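Local structure of AlkD2 (6M9M) at residues A[3-8]-A[40-45]; A[58-63]-A[88-93]; A[160-165]-A[194-199]; A[167-172]-A[199-204]. The protein is of unknown function but binds inosine-5'-monophosphate and belongs to the HEAT-like repeat family of DNA glycosylases, which suggests a link to nucleotides or DNA. One frame throughout, in Å; residues are numbered along the deposited sequence. Where two conformers were deposited one is given.

Interaction 1: A[3-8]-A[40-45]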
loop_
_atom_site.group_PDB
_atom_site.type_symbol
_atom_site.label_atom_id
_atom_site.label_comp_id
_atom_site.label_asym_id
_atom_site.label_seq_id
_atom_site.Cartn_x
_atom_site.Cartn_y
_atom_site.Cartn_z
ATOM N N LYS A 3 14.714 0.528 -24.223
ATOM C CA LYS A 3 13.492 0.959 -24.892
ATOM C C LYS A 3 12.802 -0.203 -25.597
ATOM O O LYS A 3 11.570 -0.314 -25.569
ATOM C CB LYS A 3 13.812 2.054 -25.912
ATOM C CG LYS A 3 13.968 3.446 -25.332
ATOM C CD LYS A 3 14.145 4.474 -26.449
ATOM C CE LYS A 3 14.465 5.858 -25.896
ATOM N NZ LYS A 3 14.711 6.856 -26.980
ATOM N N GLN A 4 13.578 -1.062 -26.261
ATOM C CA GLN A 4 12.993 -2.231 -26.906
ATOM C C GLN A 4 12.320 -3.131 -25.881
ATOM O O GLN A 4 11.245 -3.688 -26.137
ATOM C CB GLN A 4 14.076 -3.002 -27.663
ATOM C CG GLN A 4 14.593 -2.287 -28.896
ATOM C CD GLN A 4 15.848 -2.927 -29.459
ATOM O OE1 GLN A 4 16.339 -3.931 -28.938
ATOM N NE2 GLN A 4 16.376 -2.347 -30.530
ATOM N N TYR A 5 12.931 -3.280 -24.705
ATOM C CA TYR A 5 12.340 -4.158 -23.709
ATOM C C TYR A 5 11.024 -3.588 -23.197
ATOM O O TYR A 5 10.049 -4.328 -23.039
ATOM C CB TYR A 5 13.318 -4.417 -22.571
ATOM C CG TYR A 5 12.818 -5.476 -21.634
ATOM C CD1 TYR A 5 12.630 -6.781 -22.074
ATOM C CD2 TYR A 5 12.514 -5.179 -20.315
ATOM C CE1 TYR A 5 12.163 -7.756 -21.227
ATOM C CE2 TYR A 5 12.048 -6.147 -19.459
ATOM C CZ TYR A 5 11.873 -7.434 -19.919
ATOM O OH TYR A 5 11.404 -8.398 -19.066
ATOM N N VAL A 6 10.967 -2.272 -22.949
ATOM C CA VAL A 6 9.704 -1.651 -22.554
ATOM C C VAL A 6 8.650 -1.867 -23.629
ATOM O O VAL A 6 7.481 -2.123 -23.320
ATOM C CB VAL A 6 9.903 -0.164 -22.211
ATOM C CG1 VAL A 6 8.564 0.532 -21.990
ATOM C CG2 VAL A 6 10.745 -0.024 -20.953
ATOM N N ALA A 7 9.041 -1.786 -24.907
ATOM C CA ALA A 7 8.092 -2.035 -25.989
ATOM C C ALA A 7 7.576 -3.473 -25.956
ATOM O O ALA A 7 6.387 -3.717 -26.202
ATOM C CB ALA A 7 8.718 -1.693 -27.343
ATOM N N ARG A 8 8.437 -4.437 -25.621
ATOM C CA ARG A 8 7.972 -5.815 -25.497
ATOM C C ARG A 8 7.003 -5.976 -24.331
ATOM O O ARG A 8 5.995 -6.680 -24.452
ATOM C CB ARG A 8 9.154 -6.775 -25.350
ATOM C CG ARG A 8 9.949 -6.991 -26.628
ATOM C CD ARG A 8 10.703 -8.314 -26.596
ATOM N NE ARG A 8 11.368 -8.593 -27.867
ATOM C CZ ARG A 8 11.993 -9.731 -28.155
ATOM N NH1 ARG A 8 12.040 -10.712 -27.263
ATOM N NH2 ARG A 8 12.569 -9.888 -29.338
ATOM N N LYS A 40 16.957 0.050 -11.714
ATOM C CA LYS A 40 16.380 1.353 -11.381
ATOM C C LYS A 40 16.077 2.155 -12.641
ATOM O O LYS A 40 15.007 2.760 -12.761
ATOM C CB LYS A 40 17.304 2.137 -10.451
ATOM C CG LYS A 40 17.341 1.569 -9.031
ATOM C CD LYS A 40 18.484 2.136 -8.221
ATOM C CE LYS A 40 18.735 1.278 -6.998
ATOM N NZ LYS A 40 19.853 1.772 -6.146
ATOM N N LYS A 41 17.021 2.177 -13.589
ATOM C CA LYS A 41 16.808 2.901 -14.838
ATOM C C LYS A 41 15.640 2.298 -15.610
ATOM O O LYS A 41 14.791 3.025 -16.145
ATOM C CB LYS A 41 18.086 2.851 -15.680
ATOM C CG LYS A 41 19.298 3.465 -15.001
ATOM C CD LYS A 41 20.571 3.300 -15.836
ATOM C CE LYS A 41 21.780 3.793 -15.072
ATOM N NZ LYS A 41 23.015 3.722 -15.888
ATOM N N LEU A 42 15.566 0.967 -15.652
ATOM C CA LEU A 42 14.449 0.306 -16.317
ATOM C C LEU A 42 13.117 0.645 -15.655
ATOM O O LEU A 42 12.121 0.892 -16.346
ATOM C CB LEU A 42 14.693 -1.203 -16.326
ATOM C CG LEU A 42 13.535 -2.032 -16.884
ATOM C CD1 LEU A 42 13.188 -1.643 -18.324
ATOM C CD2 LEU A 42 13.867 -3.518 -16.784
ATOM N N ALA A 43 13.068 0.648 -14.321
ATOM C CA ALA A 43 11.825 0.946 -13.628
ATOM C C ALA A 43 11.330 2.353 -13.955
ATOM O O ALA A 43 10.138 2.557 -14.205
ATOM C CB ALA A 43 12.027 0.775 -12.121
ATOM N N PHE A 44 12.221 3.350 -13.926
ATOM C CA PHE A 44 11.788 4.705 -14.253
ATOM C C PHE A 44 11.308 4.802 -15.695
ATOM O O PHE A 44 10.323 5.492 -15.983
ATOM C CB PHE A 44 12.892 5.719 -13.977
ATOM C CG PHE A 44 13.122 5.987 -12.513
ATOM C CD1 PHE A 44 12.111 6.470 -11.714
ATOM C CD2 PHE A 44 14.359 5.770 -11.940
ATOM C CE1 PHE A 44 12.319 6.721 -10.378
ATOM C CE2 PHE A 44 14.576 6.032 -10.600
ATOM C CZ PHE A 44 13.547 6.520 -9.826
ATOM N N LEU A 45 11.989 4.122 -16.620
ATOM C CA LEU A 45 11.551 4.174 -18.010
ATOM C C LEU A 45 10.204 3.487 -18.181
ATOM O O LEU A 45 9.313 4.010 -18.861
ATOM C CB LEU A 45 12.597 3.554 -18.933
ATOM C CG LEU A 45 12.320 3.761 -20.425
ATOM C CD1 LEU A 45 12.349 5.234 -20.820
ATOM C CD2 LEU A 45 13.332 2.946 -21.235
#

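Interaction 2: A[58-63]-A[88-93]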
loop_
_atom_site.group_PDB
_atom_site.type_symbol
_atom_site.label_atom_id
_atom_site.label_comp_id
_atom_site.label_asym_id
_atom_site.label_seq_id
_atom_site.Cartn_x
_atom_site.Cartn_y
_atom_site.Cartn_z
ATOM N N ALA A 58 6.392 -1.643 -13.337
ATOM C CA ALA A 58 7.400 -0.718 -12.833
ATOM C C ALA A 58 7.263 -0.496 -11.335
ATOM O O ALA A 58 8.273 -0.366 -10.629
ATOM C CB ALA A 58 7.287 0.619 -13.562
ATOM N N VAL A 59 6.026 -0.397 -10.843
ATOM C CA VAL A 59 5.806 -0.170 -9.416
ATOM C C VAL A 59 6.181 -1.400 -8.602
ATOM O O VAL A 59 6.713 -1.272 -7.492
ATOM C CB VAL A 59 4.385 0.354 -9.154
ATOM C CG1 VAL A 59 4.141 0.545 -7.673
ATOM C CG2 VAL A 59 4.173 1.675 -9.906
ATOM N N PHE A 60 5.939 -2.608 -9.126
ATOM C CA PHE A 60 6.489 -3.785 -8.457
ATOM C C PHE A 60 8.014 -3.684 -8.365
ATOM O O PHE A 60 8.607 -3.999 -7.326
ATOM C CB PHE A 60 6.067 -5.095 -9.145
ATOM C CG PHE A 60 4.650 -5.533 -8.842
ATOM C CD1 PHE A 60 4.277 -5.858 -7.548
ATOM C CD2 PHE A 60 3.708 -5.655 -9.850
ATOM C CE1 PHE A 60 2.976 -6.270 -7.266
ATOM C CE2 PHE A 60 2.414 -6.075 -9.570
ATOM C CZ PHE A 60 2.051 -6.387 -8.278
ATOM N N LEU A 61 8.677 -3.277 -9.456
ATOM C CA LEU A 61 10.126 -3.079 -9.401
ATOM C C LEU A 61 10.522 -2.060 -8.337
ATOM O O LEU A 61 11.464 -2.283 -7.572
ATOM C CB LEU A 61 10.680 -2.659 -10.758
ATOM C CG LEU A 61 10.768 -3.695 -11.875
ATOM C CD1 LEU A 61 11.367 -3.011 -13.110
ATOM C CD2 LEU A 61 11.606 -4.880 -11.453
ATOM N N PHE A 62 9.816 -0.926 -8.274
ATOM C CA PHE A 62 10.118 0.061 -7.249
ATOM C C PHE A 62 10.053 -0.579 -5.859
ATOM O O PHE A 62 10.917 -0.341 -5.016
ATOM C CB PHE A 62 9.147 1.250 -7.296
ATOM C CG PHE A 62 9.290 2.163 -8.502
ATOM C CD1 PHE A 62 10.525 2.441 -9.099
ATOM C CD2 PHE A 62 8.163 2.795 -9.017
ATOM C CE1 PHE A 62 10.606 3.326 -10.191
ATOM C CE2 PHE A 62 8.244 3.646 -10.097
ATOM C CZ PHE A 62 9.458 3.911 -10.691
ATOM N N GLY A 63 9.013 -1.384 -5.600
ATOM C CA GLY A 63 8.934 -2.083 -4.331
ATOM C C GLY A 63 10.165 -2.913 -4.029
ATOM O O GLY A 63 10.710 -2.878 -2.919
ATOM N N GLN A 88 -2.589 2.115 -8.457
ATOM C CA GLN A 88 -2.675 2.426 -7.027
ATOM C C GLN A 88 -2.686 1.161 -6.168
ATOM O O GLN A 88 -2.068 1.126 -5.101
ATOM C CB GLN A 88 -3.889 3.293 -6.719
ATOM C CG GLN A 88 -3.824 4.674 -7.311
ATOM C CD GLN A 88 -2.824 5.589 -6.632
ATOM O OE1 GLN A 88 -2.376 5.332 -5.514
ATOM N NE2 GLN A 88 -2.495 6.689 -7.292
ATOM N N GLU A 89 -3.371 0.106 -6.617
ATOM C CA GLU A 89 -3.331 -1.135 -5.855
ATOM C C GLU A 89 -1.919 -1.705 -5.803
ATOM O O GLU A 89 -1.492 -2.217 -4.769
ATOM C CB GLU A 89 -4.284 -2.170 -6.442
ATOM C CG GLU A 89 -5.758 -1.805 -6.332
ATOM C CD GLU A 89 -6.273 -1.682 -4.887
ATOM O OE1 GLU A 89 -5.622 -2.164 -3.928
ATOM O OE2 GLU A 89 -7.336 -1.069 -4.699
ATOM N N VAL A 90 -1.165 -1.602 -6.898
ATOM C CA VAL A 90 0.216 -2.078 -6.880
ATOM C C VAL A 90 1.073 -1.219 -5.959
ATOM O O VAL A 90 1.962 -1.735 -5.283
ATOM C CB VAL A 90 0.791 -2.191 -8.301
ATOM C CG1 VAL A 90 2.239 -2.659 -8.250
ATOM C CG2 VAL A 90 -0.033 -3.193 -9.094
ATOM N N LEU A 91 0.820 0.104 -5.905
ATOM C CA LEU A 91 1.564 0.954 -4.964
ATOM C C LEU A 91 1.428 0.451 -3.527
ATOM O O LEU A 91 2.410 0.436 -2.778
ATOM C CB LEU A 91 1.119 2.418 -5.077
ATOM C CG LEU A 91 1.776 3.398 -4.107
ATOM C CD1 LEU A 91 3.288 3.449 -4.277
ATOM C CD2 LEU A 91 1.165 4.786 -4.256
ATOM N N ALA A 92 0.217 0.058 -3.118
ATOM C CA ALA A 92 0.023 -0.486 -1.780
ATOM C C ALA A 92 0.877 -1.733 -1.571
ATOM O O ALA A 92 1.478 -1.913 -0.501
ATOM C CB ALA A 92 -1.462 -0.784 -1.564
ATOM N N LYS A 93 0.919 -2.620 -2.571
ATOM C CA LYS A 93 1.728 -3.833 -2.475
ATOM C C LYS A 93 3.211 -3.507 -2.420
ATOM O O LYS A 93 3.972 -4.155 -1.686
ATOM C CB LYS A 93 1.446 -4.740 -3.671
ATOM C CG LYS A 93 0.026 -5.268 -3.698
ATOM C CD LYS A 93 -0.312 -6.063 -4.939
ATOM C CE LYS A 93 -1.811 -6.302 -5.050
ATOM N NZ LYS A 93 -2.306 -7.164 -3.946
#

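Interaction 3: A[160-165]-A[194-199]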
loop_
_atom_site.group_PDB
_atom_site.type_symbol
_atom_site.label_atom_id
_atom_site.label_comp_id
_atom_site.label_asym_id
_atom_site.label_seq_id
_atom_site.Cartn_x
_atom_site.Cartn_y
_atom_site.Cartn_z
ATOM N N TYR A 160 -11.917 7.377 0.044
ATOM C CA TYR A 160 -11.059 6.269 -0.355
ATOM C C TYR A 160 -10.199 5.818 0.810
ATOM O O TYR A 160 -10.082 4.623 1.087
ATOM C CB TYR A 160 -10.210 6.767 -1.528
ATOM C CG TYR A 160 -9.251 5.798 -2.211
ATOM C CD1 TYR A 160 -9.718 4.680 -2.887
ATOM C CD2 TYR A 160 -7.893 6.083 -2.292
ATOM C CE1 TYR A 160 -8.842 3.833 -3.576
ATOM C CE2 TYR A 160 -7.025 5.263 -2.974
ATOM C CZ TYR A 160 -7.496 4.139 -3.613
ATOM O OH TYR A 160 -6.590 3.348 -4.310
ATOM N N VAL A 161 -9.586 6.770 1.508
ATOM C CA VAL A 161 -8.823 6.444 2.705
ATOM C C VAL A 161 -9.730 5.824 3.764
ATOM O O VAL A 161 -9.396 4.798 4.365
ATOM C CB VAL A 161 -8.087 7.685 3.239
ATOM C CG1 VAL A 161 -7.393 7.353 4.563
ATOM C CG2 VAL A 161 -7.048 8.181 2.229
ATOM N N ARG A 162 -10.876 6.459 4.038
ATOM C CA ARG A 162 -11.724 6.005 5.140
ATOM C C ARG A 162 -12.209 4.574 4.948
ATOM O O ARG A 162 -12.346 3.830 5.922
ATOM C CB ARG A 162 -12.915 6.936 5.348
ATOM C CG ARG A 162 -12.554 8.321 5.836
ATOM C CD ARG A 162 -13.761 9.093 6.331
ATOM N NE ARG A 162 -14.820 9.246 5.337
ATOM C CZ ARG A 162 -14.889 10.209 4.420
ATOM N NH1 ARG A 162 -13.944 11.128 4.327
ATOM N NH2 ARG A 162 -15.924 10.259 3.586
ATOM N N LYS A 163 -12.494 4.168 3.705
ATOM C CA LYS A 163 -12.915 2.789 3.480
ATOM C C LYS A 163 -11.802 1.820 3.844
ATOM O O LYS A 163 -12.050 0.780 4.461
ATOM C CB LYS A 163 -13.351 2.606 2.032
ATOM C CG LYS A 163 -14.671 3.303 1.733
ATOM C CD LYS A 163 -15.112 3.103 0.302
ATOM C CE LYS A 163 -16.530 3.608 0.097
ATOM N NZ LYS A 163 -16.981 3.448 -1.308
ATOM N N SER A 164 -10.560 2.157 3.503
ATOM C CA SER A 164 -9.424 1.316 3.881
ATOM C C SER A 164 -9.220 1.297 5.395
ATOM O O SER A 164 -8.954 0.243 5.977
ATOM C CB SER A 164 -8.199 1.820 3.134
ATOM O OG SER A 164 -7.070 1.042 3.386
ATOM N N VAL A 165 -9.376 2.444 6.044
ATOM C CA VAL A 165 -9.245 2.538 7.498
ATOM C C VAL A 165 -10.281 1.662 8.184
ATOM O O VAL A 165 -9.956 0.856 9.059
ATOM C CB VAL A 165 -9.389 4.010 7.931
ATOM C CG1 VAL A 165 -9.512 4.146 9.441
ATOM C CG2 VAL A 165 -8.221 4.832 7.429
ATOM N N ILE A 194 -16.267 9.905 10.819
ATOM C CA ILE A 194 -16.040 8.889 11.844
ATOM C C ILE A 194 -17.168 7.861 11.843
ATOM O O ILE A 194 -16.946 6.679 12.141
ATOM C CB ILE A 194 -15.814 9.531 13.229
ATOM C CG1 ILE A 194 -15.160 8.519 14.171
ATOM C CG2 ILE A 194 -17.132 10.070 13.802
ATOM C CD1 ILE A 194 -14.742 9.092 15.503
ATOM N N ASN A 195 -18.390 8.282 11.520
ATOM C CA ASN A 195 -19.502 7.336 11.480
ATOM C C ASN A 195 -19.344 6.344 10.342
ATOM O O ASN A 195 -19.658 5.159 10.500
ATOM C CB ASN A 195 -20.830 8.079 11.421
ATOM C CG ASN A 195 -21.310 8.469 12.789
ATOM O OD1 ASN A 195 -21.697 7.620 13.585
ATOM N ND2 ASN A 195 -21.265 9.759 13.089
ATOM N N GLN A 196 -18.818 6.793 9.205
ATOM C CA GLN A 196 -18.564 5.873 8.107
ATOM C C GLN A 196 -17.553 4.804 8.524
ATOM O O GLN A 196 -17.742 3.601 8.269
ATOM C CB GLN A 196 -18.056 6.660 6.900
ATOM C CG GLN A 196 -17.702 5.764 5.754
ATOM C CD GLN A 196 -17.450 6.509 4.478
ATOM O OE1 GLN A 196 -16.927 7.629 4.486
ATOM N NE2 GLN A 196 -17.837 5.902 3.358
ATOM N N VAL A 197 -16.464 5.228 9.158
ATOM C CA VAL A 197 -15.429 4.299 9.581
ATOM C C VAL A 197 -15.959 3.374 10.666
ATOM O O VAL A 197 -15.696 2.167 10.649
ATOM C CB VAL A 197 -14.201 5.100 10.053
ATOM C CG1 VAL A 197 -13.158 4.176 10.672
ATOM C CG2 VAL A 197 -13.587 5.898 8.898
ATOM N N TYR A 198 -16.705 3.929 11.630
ATOM C CA TYR A 198 -17.233 3.129 12.727
ATOM C C TYR A 198 -18.111 1.993 12.220
ATOM O O TYR A 198 -18.011 0.861 12.708
ATOM C CB TYR A 198 -18.006 4.023 13.689
ATOM C CG TYR A 198 -18.548 3.279 14.889
ATOM C CD1 TYR A 198 -17.779 3.142 16.026
ATOM C CD2 TYR A 198 -19.812 2.720 14.879
ATOM C CE1 TYR A 198 -18.257 2.460 17.138
ATOM C CE2 TYR A 198 -20.310 2.037 15.991
ATOM C CZ TYR A 198 -19.521 1.905 17.116
ATOM O OH TYR A 198 -19.993 1.239 18.235
ATOM N N LYS A 199 -18.986 2.268 11.248
ATOM C CA LYS A 199 -19.858 1.211 10.749
ATOM C C LYS A 199 -19.048 0.069 10.152
ATOM O O LYS A 199 -19.344 -1.103 10.404
ATOM C CB LYS A 199 -20.833 1.749 9.718
ATOM C CG LYS A 199 -21.954 2.579 10.294
ATOM C CD LYS A 199 -22.895 3.054 9.185
ATOM C CE LYS A 199 -24.102 3.786 9.727
ATOM N NZ LYS A 199 -23.710 5.087 10.339
#

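Interaction 4: A[167-172]-A[199-204]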
loop_
_atom_site.group_PDB
_atom_site.type_symbol
_atom_site.label_atom_id
_atom_site.label_comp_id
_atom_site.label_asym_id
_atom_site.label_seq_id
_atom_site.Cartn_x
_atom_site.Cartn_y
_atom_site.Cartn_z
ATOM N N ASN A 167 -12.099 -0.842 7.005
ATOM C CA ASN A 167 -11.910 -2.259 6.724
ATOM C C ASN A 167 -10.645 -2.815 7.361
ATOM O O ASN A 167 -10.624 -3.996 7.728
ATOM C CB ASN A 167 -11.950 -2.485 5.222
ATOM C CG ASN A 167 -13.366 -2.425 4.678
ATOM O OD1 ASN A 167 -14.276 -3.019 5.239
ATOM N ND2 ASN A 167 -13.565 -1.665 3.624
ATOM N N ALA A 168 -9.598 -1.993 7.524
ATOM C CA ALA A 168 -8.400 -2.463 8.215
ATOM C C ALA A 168 -8.685 -2.750 9.686
ATOM O O ALA A 168 -8.170 -3.729 10.246
ATOM C CB ALA A 168 -7.264 -1.459 8.047
ATOM N N LEU A 169 -9.519 -1.924 10.323
ATOM C CA LEU A 169 -9.935 -2.205 11.691
ATOM C C LEU A 169 -10.874 -3.408 11.739
ATOM O O LEU A 169 -10.810 -4.211 12.676
ATOM C CB LEU A 169 -10.601 -0.973 12.305
ATOM C CG LEU A 169 -9.699 0.231 12.568
ATOM C CD1 LEU A 169 -10.533 1.450 12.924
ATOM C CD2 LEU A 169 -8.688 -0.041 13.673
ATOM N N ARG A 170 -11.759 -3.538 10.743
ATOM C CA ARG A 170 -12.636 -4.703 10.643
ATOM C C ARG A 170 -11.829 -5.992 10.571
ATOM O O ARG A 170 -12.160 -6.972 11.254
ATOM C CB ARG A 170 -13.524 -4.543 9.414
ATOM C CG ARG A 170 -14.678 -5.513 9.279
ATOM C CD ARG A 170 -15.341 -5.299 7.932
ATOM N NE ARG A 170 -16.530 -6.083 7.614
ATOM C CZ ARG A 170 -17.781 -5.620 7.652
ATOM N NH1 ARG A 170 -18.769 -6.404 7.267
ATOM N NH2 ARG A 170 -18.044 -4.399 8.094
ATOM N N ASP A 171 -10.749 -6.002 9.772
ATOM C CA ASP A 171 -9.882 -7.175 9.718
ATOM C C ASP A 171 -9.413 -7.555 11.127
ATOM O O ASP A 171 -9.462 -8.724 11.542
ATOM C CB ASP A 171 -8.577 -6.884 8.956
ATOM C CG ASP A 171 -8.732 -6.533 7.482
ATOM O OD1 ASP A 171 -9.661 -6.976 6.783
ATOM O OD2 ASP A 171 -7.784 -5.852 6.994
ATOM N N ILE A 172 -8.882 -6.563 11.850
ATOM C CA ILE A 172 -8.264 -6.802 13.152
ATOM C C ILE A 172 -9.298 -7.279 14.152
ATOM O O ILE A 172 -8.992 -8.107 15.018
ATOM C CB ILE A 172 -7.521 -5.527 13.608
ATOM C CG1 ILE A 172 -6.377 -5.208 12.649
ATOM C CG2 ILE A 172 -6.985 -5.679 15.024
ATOM C CD1 ILE A 172 -5.778 -3.830 12.862
ATOM N N LYS A 199 -18.986 2.268 11.248
ATOM C CA LYS A 199 -19.858 1.211 10.749
ATOM C C LYS A 199 -19.048 0.069 10.152
ATOM O O LYS A 199 -19.344 -1.103 10.404
ATOM C CB LYS A 199 -20.833 1.749 9.718
ATOM C CG LYS A 199 -21.954 2.579 10.294
ATOM C CD LYS A 199 -22.895 3.054 9.185
ATOM C CE LYS A 199 -24.102 3.786 9.727
ATOM N NZ LYS A 199 -23.710 5.087 10.339
ATOM N N LEU A 200 -18.011 0.386 9.370
ATOM C CA LEU A 200 -17.195 -0.668 8.785
ATOM C C LEU A 200 -16.470 -1.460 9.865
ATOM O O LEU A 200 -16.371 -2.691 9.787
ATOM C CB LEU A 200 -16.169 -0.060 7.831
ATOM C CG LEU A 200 -16.728 0.489 6.525
ATOM C CD1 LEU A 200 -15.701 1.333 5.795
ATOM C CD2 LEU A 200 -17.202 -0.628 5.603
ATOM N N ALA A 201 -15.947 -0.770 10.879
ATOM C CA ALA A 201 -15.071 -1.389 11.870
ATOM C C ALA A 201 -15.802 -2.216 12.915
ATOM O O ALA A 201 -15.162 -3.052 13.567
ATOM C CB ALA A 201 -14.257 -0.302 12.572
ATOM N N SER A 202 -17.109 -2.021 13.086
ATOM C CA SER A 202 -17.814 -2.515 14.263
ATOM C C SER A 202 -18.728 -3.710 14.007
ATOM O O SER A 202 -19.378 -4.184 14.949
ATOM C CB SER A 202 -18.641 -1.380 14.889
ATOM O OG SER A 202 -19.649 -0.943 13.989
ATOM N N LYS A 203 -18.773 -4.239 12.785
ATOM C CA LYS A 203 -19.726 -5.300 12.464
ATOM C C LYS A 203 -19.596 -6.512 13.383
ATOM O O LYS A 203 -20.602 -7.148 13.728
ATOM C CB LYS A 203 -19.536 -5.719 11.003
ATOM C CG LYS A 203 -20.367 -6.931 10.568
ATOM C CD LYS A 203 -21.839 -6.686 10.698
ATOM C CE LYS A 203 -22.657 -7.716 9.921
ATOM N NZ LYS A 203 -22.376 -9.133 10.285
ATOM N N PHE A 204 -18.375 -6.877 13.761
ATOM C CA PHE A 204 -18.128 -8.095 14.520
ATOM C C PHE A 204 -17.808 -7.828 15.984
ATOM O O PHE A 204 -17.241 -8.690 16.661
ATOM C CB PHE A 204 -17.053 -8.935 13.836
ATOM C CG PHE A 204 -17.400 -9.283 12.422
ATOM C CD1 PHE A 204 -18.414 -10.198 12.153
ATOM C CD2 PHE A 204 -16.758 -8.671 11.361
ATOM C CE1 PHE A 204 -18.771 -10.500 10.848
ATOM C CE2 PHE A 204 -17.102 -8.982 10.067
ATOM C CZ PHE A 204 -18.105 -9.895 9.811
#

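Interaction 1: A[3-8]-A[40-45]
The ring of Y5 meets L42 at its edge: CD1 of L42 lies near the ring plane, 4.1 Å from CD2 of Y5. The second methyl, CD2 of L42, stands equally close to that ring carbon but further out of the plane, on the same side as CD1. The side chains cross at about a right angle. With CG anti to the backbone N (chi1 -172°), the tyrosine brings its ring edge up to the two methyls of L42, and its hydroxyl continues past this contact to a hydrogen bond with D30 on helix 21-32. V6 supplies the second point of contact. Its CG2 methyl is equidistant from two leucines, 3.9 Å from CD1 of L42 and 3.9 Å from CD2 of L45. K3 adds aliphatic bulk at the margin, CG of K3 lying 4.2 Å from CD2 of L45. No hydrogen bond crosses between the segments; the contact is apolar, made by methyls, a ring edge and the K3 methylene. The short axes approach to 10.4 Å at a crossing angle of -52°, which agrees with contact through side-chain ends while the closest CA atoms, those of V6 and L45, stay 7.6 Å apart. Y57 of helix 52-65 touches both Y5 and L42, tying the contact to the next helix. Helix 2-13 thus packs on helix 36-47 at the N-terminal end of an all-helical HEAT-like repeat array.

Interaction 2: A[58-63]-A[88-93]
V90 sets its CG1 methyl squarely over the face of the F60 ring, 3.5 Å from the ring centroid and only 4° off the ring normal, a CH-pi contact. The near-equal distances from that methyl to all six ring carbons confirm the centring. The other branch, CG2 of V90, lies toward the CE2-CZ edge, 3.8 Å from CE2 of F60. V59 closes on the same CG1 methyl from beside the ring, with CG1 of V59 3.8 Å from CG1 of V90; that V59 methyl is also 3.8 Å from the CA of L91, against the backbone itself. K93 runs side by side with F60, its CD 4.0 Å from CE1 of F60. In V90 the CG1 branch is anti to the backbone N (chi1 179°), which directs this methyl at the ring. Behind these contacts the axes of the two short segments approach to 8.7 Å and run nearly parallel, at 14°. E24 and A27 of helix 21-32 touch F60, Y47 and V79 touch V59, and A125 touches L91. The ammonium end of K93 makes a cation-pi contact with F20, while its methylenes serve the contact with F60. With no hydrogen bond between the segments and four of the five touching residues buried, cohesion here rests on dispersion and CH-pi attraction, with the lysine charge carried off toward F20 near the nucleotide pocket.

Interaction 3: A[160-165]-A[194-199]
Helices 159-175 and 192-201 pack as neighbours at the C-terminal end of the helical array, and R162 and Q196 make the polar link between them. R162 grips the amide oxygen side-on with two nitrogens: NE of R162 is 2.8 Å from OE1 of Q196, and NH2 of R162 is 3.0 Å from the same oxygen. The N-H...O angle is 151° at NE and the NH2 bond is more bent, as expected when two donors converge on one acceptor. OE1 lies in the guanidinium plane at its edge, although the amide plane is turned 42° from it. The arginine chain is bent at its third torsion, bringing NE and NH2 together onto the glutamine. Each group has a further partner: NH1 of R162 bonds the backbone oxygen of D156, and NE2 of Q196 bonds the carboxylate of E159, so both nitrogen and oxygen of the amide are engaged and its flip is fixed. Next to this pair V197 packs against R162 and V165. CG2 of V197 is 3.8 Å from CB of R162, and CG1 of V197 is 3.8 Å from CG1 of V165. The short axes come within 8.7 Å and cross at -32°, with the CA atoms of R162 and V197 6.0 Å apart. A polar bridge beside a valine contact is consistent with the side-by-side helix packing of a HEAT-like repeat fold.

Interaction 4: A[167-172]-A[199-204]
Segment 167-172 is helical, whereas 199-204 starts helical and its later residues, K203 and F204, are loop. The two backbones come very close: the CA atoms of R170 and A201 are 4.3 Å apart, those of N167 and L200 5.9 Å. The small side chain of A201 permits this, its CB resting 3.7 Å from CB of L169. R170 reaches along the second segment. With CG anti to the backbone N and the chain extended as far as NE, its methylenes run past the carbonyl of L200, and NH2 of R170 donates a hydrogen bond of 2.9 Å to O of L200. The N-H...O angle is 153°; the C=O...donor angle of 125° places the donor well to one side of the carbonyl, slightly tilted from its plane. CB of K203 lies over one face of the guanidinium, 3.5 Å from NH2 of R170. F204 approaches obliquely, CE2 of F204 3.8 Å from NE of R170, its ring turned 79° from the guanidinium. CG of K203 in turn sits over the centre of the F204 ring. At the other end, OD1 of N167 is 3.8 Å from CD2 of L200. Outside the pair, W187 and I150 touch L169. An arginine of helix 159-175 thus bonds a backbone carbonyl near the C-terminal part of helix 192-201, at the C-terminal end of a HEAT-like repeat array.

Interactions 1 and 2 follow each other along the chain through the successive helices 36-47 and 52-65, and they touch: CB of A43 is 3.5 Å from CE1 of F62. Interactions 3 and 4 share helices 159-175 and 192-201 as well as K199, with centres about 9 Å apart; CD1 of L200 meets CA of K163 at 3.9 Å. Interactions 2 and 3 also meet, CB of Q88 lying 3.6 Å from OH of Y160. Interactions 1 and 4 lie on opposite sides of the chain's centre, their centres about 41 Å apart. Bound IMP, its pocket lined by H18, G19, W85 and R86, is about 9 Å from the side chains of K93 and K163, neither touching it.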